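Local coordinates for protein shikimate dehydrogenase (NADP(+)) (Peptoclostridium difficile, PDB 5DZS) that probably catalyses the reversible NADPH-linked reduction of 3-dehydroshikimate to shikimate, a step of chorismate and aromatic amino acid biosynthesis, at residues F4-E9 against S31-F36; G54-N59 against L89-M94. All blocks are in the same frame, centred on the assembly; numbering follows the deposited sequence. Where two conformers were deposited one is given.

Contact 1: residues F4-E9 against S31-F36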
# COMPACT_ATOMS: atom_id res chain seq x y z
N PHE B 4 2.81 -18.33 -1.70
CA PHE B 4 3.31 -17.28 -2.59
C PHE B 4 4.35 -17.90 -3.52
O PHE B 4 4.85 -19.01 -3.27
CB PHE B 4 4.02 -16.18 -1.77
CG PHE B 4 3.16 -15.53 -0.74
CD1 PHE B 4 2.97 -16.08 0.51
CD2 PHE B 4 2.49 -14.35 -1.04
CE1 PHE B 4 2.14 -15.46 1.42
CE2 PHE B 4 1.67 -13.74 -0.14
CZ PHE B 4 1.49 -14.29 1.10
N GLY B 5 4.72 -17.18 -4.57
CA GLY B 5 5.80 -17.66 -5.39
C GLY B 5 6.21 -16.72 -6.48
O GLY B 5 5.70 -15.59 -6.57
N LEU B 6 7.12 -17.21 -7.30
CA LEU B 6 7.71 -16.45 -8.39
C LEU B 6 7.37 -17.10 -9.72
O LEU B 6 7.68 -18.28 -9.93
CB LEU B 6 9.24 -16.40 -8.23
CG LEU B 6 10.04 -15.76 -9.37
CD1 LEU B 6 9.67 -14.30 -9.57
CD2 LEU B 6 11.53 -15.94 -9.15
N VAL B 7 6.74 -16.32 -10.61
CA VAL B 7 6.35 -16.80 -11.93
C VAL B 7 7.34 -16.33 -12.99
O VAL B 7 7.61 -15.13 -13.12
CB VAL B 7 4.95 -16.31 -12.28
CG1 VAL B 7 4.59 -16.65 -13.73
CG2 VAL B 7 3.92 -16.90 -11.31
N GLY B 8 7.88 -17.28 -13.76
CA GLY B 8 8.81 -16.96 -14.84
C GLY B 8 9.00 -18.20 -15.68
O GLY B 8 8.47 -19.25 -15.35
N GLU B 9 9.77 -18.10 -16.75
CA GLU B 9 9.93 -19.25 -17.65
C GLU B 9 10.97 -20.26 -17.15
O GLU B 9 10.73 -21.48 -17.13
CB GLU B 9 10.25 -18.75 -19.05
CG GLU B 9 10.31 -19.81 -20.12
CD GLU B 9 10.69 -19.22 -21.47
OE1 GLU B 9 11.26 -18.11 -21.51
OE2 GLU B 9 10.41 -19.88 -22.50
N SER B 31 3.99 -18.45 6.32
CA SER B 31 3.80 -18.42 4.90
C SER B 31 4.97 -19.11 4.25
O SER B 31 5.98 -19.38 4.89
CB SER B 31 3.66 -16.97 4.41
OG SER B 31 2.39 -16.48 4.83
N ALA B 32 4.78 -19.43 2.96
CA ALA B 32 5.81 -20.13 2.20
C ALA B 32 5.85 -19.66 0.76
O ALA B 32 4.81 -19.26 0.23
CB ALA B 32 5.62 -21.62 2.31
N TYR B 33 7.04 -19.70 0.16
CA TYR B 33 7.27 -19.17 -1.19
C TYR B 33 8.09 -20.14 -2.02
O TYR B 33 9.11 -20.63 -1.58
CB TYR B 33 8.03 -17.84 -1.05
CG TYR B 33 8.23 -16.97 -2.30
CD1 TYR B 33 9.12 -17.33 -3.28
CD2 TYR B 33 7.59 -15.77 -2.41
CE1 TYR B 33 9.34 -16.50 -4.38
CE2 TYR B 33 7.80 -14.92 -3.48
CZ TYR B 33 8.68 -15.29 -4.45
OH TYR B 33 8.90 -14.39 -5.51
N LYS B 34 7.61 -20.43 -3.23
CA LYS B 34 8.37 -21.29 -4.12
C LYS B 34 8.39 -20.77 -5.55
O LYS B 34 7.62 -19.88 -5.90
CB LYS B 34 7.91 -22.73 -4.08
CG LYS B 34 6.67 -23.03 -4.89
CD LYS B 34 6.38 -24.54 -4.87
CE LYS B 34 5.33 -24.87 -5.88
NZ LYS B 34 5.83 -24.95 -7.29
N ASN B 35 9.22 -21.33 -6.38
CA ASN B 35 9.21 -21.01 -7.80
C ASN B 35 8.03 -21.65 -8.49
O ASN B 35 7.69 -22.82 -8.23
CB ASN B 35 10.49 -21.54 -8.46
CG ASN B 35 11.73 -20.72 -8.13
OD1 ASN B 35 11.66 -19.52 -7.92
ND2 ASN B 35 12.87 -21.39 -8.06
N PHE B 36 7.45 -20.91 -9.44
CA PHE B 36 6.40 -21.38 -10.32
C PHE B 36 6.90 -21.22 -11.78
O PHE B 36 6.60 -20.23 -12.44
CB PHE B 36 5.09 -20.60 -10.19
CG PHE B 36 4.38 -20.73 -8.87
CD1 PHE B 36 3.97 -21.98 -8.40
CD2 PHE B 36 4.06 -19.62 -8.12
CE1 PHE B 36 3.26 -22.08 -7.20
CE2 PHE B 36 3.36 -19.74 -6.92
CZ PHE B 36 2.95 -20.96 -6.48
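The beta-alpha-beta unit that opens the substrate-binding domain brings its two parallel strands together here, with Phe-4 to Val-7 in register with Tyr-33 to Phe-36. Four backbone hydrogen bonds zip them up, the first Phe-4 N to Ala-32 O at 2.9 Å, the last Phe-36 N to Leu-6 O at 2.7 Å; the next, Gly-8 N to Phe-36 O, is weak at 3.5 Å. Gly-5 has a ring on each side of the sheet. Tyr-33 has CG anti to its backbone N (chi1 -172°), which swings the ring back over the neighbouring strand and sets Gly-5 CA 3.7 Å from the ring centroid, a CH-pi contact almost on the ring normal. From the other face of the sheet Phe-36 comes in obliquely, with CE2 3.6 Å from Gly-5 CA. Leu-6 CB touches the phenol oxygen, and its CD2 runs beside Asn-35 OD1 at 3.8 Å. Where strand 31-37 begins, Ser-31 OG and Ala-32 O lie at the edge of the Phe-4 ring. Tyr-33 OH is hydrogen-bonded to Asn-59 OD1. The rings thus pack against the bare backbone of Gly-5, while Asn-35 OD1, bonded to Ser-14 OG, ties the edge strand to a residue predicted to bind shikimate.

Contact 2: residues G54-N59 against L89-M94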
# COMPACT_ATOMS: atom_id res chain seq x y z
N GLY B 54 -6.09 -20.29 -4.26
CA GLY B 54 -5.91 -19.30 -3.20
C GLY B 54 -4.48 -18.90 -2.94
O GLY B 54 -4.09 -18.76 -1.78
N ILE B 55 -3.69 -18.80 -4.00
CA ILE B 55 -2.31 -18.34 -3.89
C ILE B 55 -2.38 -16.84 -3.63
O ILE B 55 -2.81 -16.08 -4.47
CB ILE B 55 -1.49 -18.67 -5.14
CG1 ILE B 55 -1.65 -20.16 -5.53
CG2 ILE B 55 -0.04 -18.26 -4.95
CD1 ILE B 55 -1.20 -21.14 -4.47
N GLN B 56 -1.97 -16.40 -2.44
CA GLN B 56 -2.19 -15.01 -2.04
C GLN B 56 -1.45 -14.00 -2.89
O GLN B 56 -1.95 -12.88 -3.12
CB GLN B 56 -1.84 -14.81 -0.56
CG GLN B 56 -2.19 -13.44 -0.04
CD GLN B 56 -2.02 -13.31 1.44
OE1 GLN B 56 -2.30 -14.24 2.22
NE2 GLN B 56 -1.60 -12.12 1.86
N GLY B 57 -0.24 -14.33 -3.27
CA GLY B 57 0.53 -13.40 -4.08
C GLY B 57 1.60 -14.06 -4.90
O GLY B 57 2.15 -15.09 -4.46
N VAL B 58 1.95 -13.46 -6.03
CA VAL B 58 3.08 -13.94 -6.79
C VAL B 58 3.90 -12.78 -7.28
O VAL B 58 3.36 -11.67 -7.50
CB VAL B 58 2.74 -14.85 -8.00
CG1 VAL B 58 1.99 -16.09 -7.53
CG2 VAL B 58 1.95 -14.11 -9.04
N ASN B 59 5.19 -12.99 -7.43
CA ASN B 59 6.00 -12.10 -8.21
C ASN B 59 6.03 -12.61 -9.64
O ASN B 59 5.81 -13.79 -9.90
CB ASN B 59 7.41 -12.04 -7.65
CG ASN B 59 7.48 -11.33 -6.33
OD1 ASN B 59 7.90 -11.90 -5.32
ND2 ASN B 59 7.07 -10.08 -6.31
N LEU B 89 -1.40 -9.52 -6.28
CA LEU B 89 -2.10 -9.82 -5.02
C LEU B 89 -3.50 -10.34 -5.37
O LEU B 89 -4.21 -9.73 -6.18
CB LEU B 89 -2.24 -8.56 -4.19
CG LEU B 89 -3.14 -8.64 -2.95
CD1 LEU B 89 -2.73 -9.67 -1.91
CD2 LEU B 89 -3.21 -7.26 -2.31
N LEU B 90 -3.90 -11.45 -4.75
CA LEU B 90 -5.25 -12.01 -4.84
C LEU B 90 -6.07 -11.58 -3.63
O LEU B 90 -5.69 -11.84 -2.49
CB LEU B 90 -5.18 -13.55 -4.85
CG LEU B 90 -6.52 -14.30 -4.75
CD1 LEU B 90 -7.33 -14.14 -6.02
CD2 LEU B 90 -6.24 -15.79 -4.44
N ARG B 91 -7.19 -10.92 -3.88
CA ARG B 91 -8.15 -10.56 -2.85
C ARG B 91 -9.54 -10.68 -3.38
O ARG B 91 -9.86 -10.13 -4.43
CB ARG B 91 -7.92 -9.12 -2.33
CG ARG B 91 -6.71 -8.90 -1.47
CD ARG B 91 -6.76 -9.63 -0.14
NE ARG B 91 -5.52 -9.37 0.59
CZ ARG B 91 -5.08 -10.10 1.62
NH1 ARG B 91 -5.80 -11.13 2.07
NH2 ARG B 91 -3.92 -9.79 2.19
N GLU B 92 -10.38 -11.43 -2.66
CA GLU B 92 -11.77 -11.60 -3.04
C GLU B 92 -11.93 -12.01 -4.51
O GLU B 92 -12.75 -11.48 -5.25
CB GLU B 92 -12.58 -10.34 -2.68
CG GLU B 92 -12.79 -10.14 -1.18
CD GLU B 92 -11.60 -9.58 -0.41
OE1 GLU B 92 -11.07 -8.50 -0.77
OE2 GLU B 92 -11.23 -10.19 0.64
N ASN B 93 -11.11 -12.97 -4.91
CA ASN B 93 -11.12 -13.58 -6.23
C ASN B 93 -10.75 -12.66 -7.39
O ASN B 93 -11.03 -12.98 -8.56
CB ASN B 93 -12.49 -14.25 -6.50
CG ASN B 93 -12.38 -15.46 -7.40
OD1 ASN B 93 -11.50 -16.30 -7.22
ND2 ASN B 93 -13.30 -15.57 -8.35
N MET B 94 -10.11 -11.54 -7.05
CA MET B 94 -9.65 -10.55 -8.01
C MET B 94 -8.13 -10.46 -7.92
O MET B 94 -7.55 -10.71 -6.87
CB MET B 94 -10.26 -9.18 -7.72
CG MET B 94 -11.77 -9.15 -7.83
SD MET B 94 -12.34 -9.39 -9.52
CE MET B 94 -12.24 -7.72 -10.12
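Leu-90 N donates to Gln-56 O in an almost perfectly straight bond (2.9 Å, 179° at the hydrogen). This bond sits where antiparallel strands 57-60 and 87-91 of the mixed sheet begin to part, next to the non-hydrogen-bonded pair Gly-57 and Leu-89. Strand 87-91 then folds back through a type I' turn, Arg-91 to Met-94, closing the hairpin with strand 94-98. Leu-90 fits against the exit of helix 46-53: its CD2 lies 3.7 Å from CA of Gly-54, the positive-phi residue of a Schellman motif, and 3.4 Å from Ile-55 O. Leu-89 CD1 comes within 3.5 Å of Gln-56 O, adding an apolar neighbour to that hydrogen-bonded carbonyl. Gln-56 carries its amide out on an extended chain, CG anti to the backbone N (chi1 -174°), and Arg-91, bent at chi2, brings its guanidinium close to it. NE2 of Gln-56 and NH2 of Arg-91 both make weak hydrogen bonds to Trp-247 O, which accounts for their proximity, and Pro-77 of the second subunit packs on Leu-89 and Arg-91. The amide and guanidinium planes are 46° apart, with Gln-56 NE2 and Arg-91 NH2, two donors, 3.3 Å from each other and not bonded together.

In the fold
Both contacts belong to the mixed sheet of the substrate-binding domain, their centres about 12 Å apart, and they meet where strand 2-8 of contact 1 neighbours strand 57-60 of contact 2. Contact 1 pairs an edge strand, 31-37, with 2-8 in parallel; contact 2 takes the sheet on to 87-91 in antiparallel fashion. Each is partly buried, but contact 1 is about twice as extensive and rests on regular backbone bonding and aromatic rings, while contact 2 has one backbone bond, leucine packing and a Gln-Arg pair of which Arg-91 packs on the second subunit. They are joined directly: Asn-59 N meets Gly-5 O at 2.8 Å, and Phe-4 CB packs against Gly-57 O.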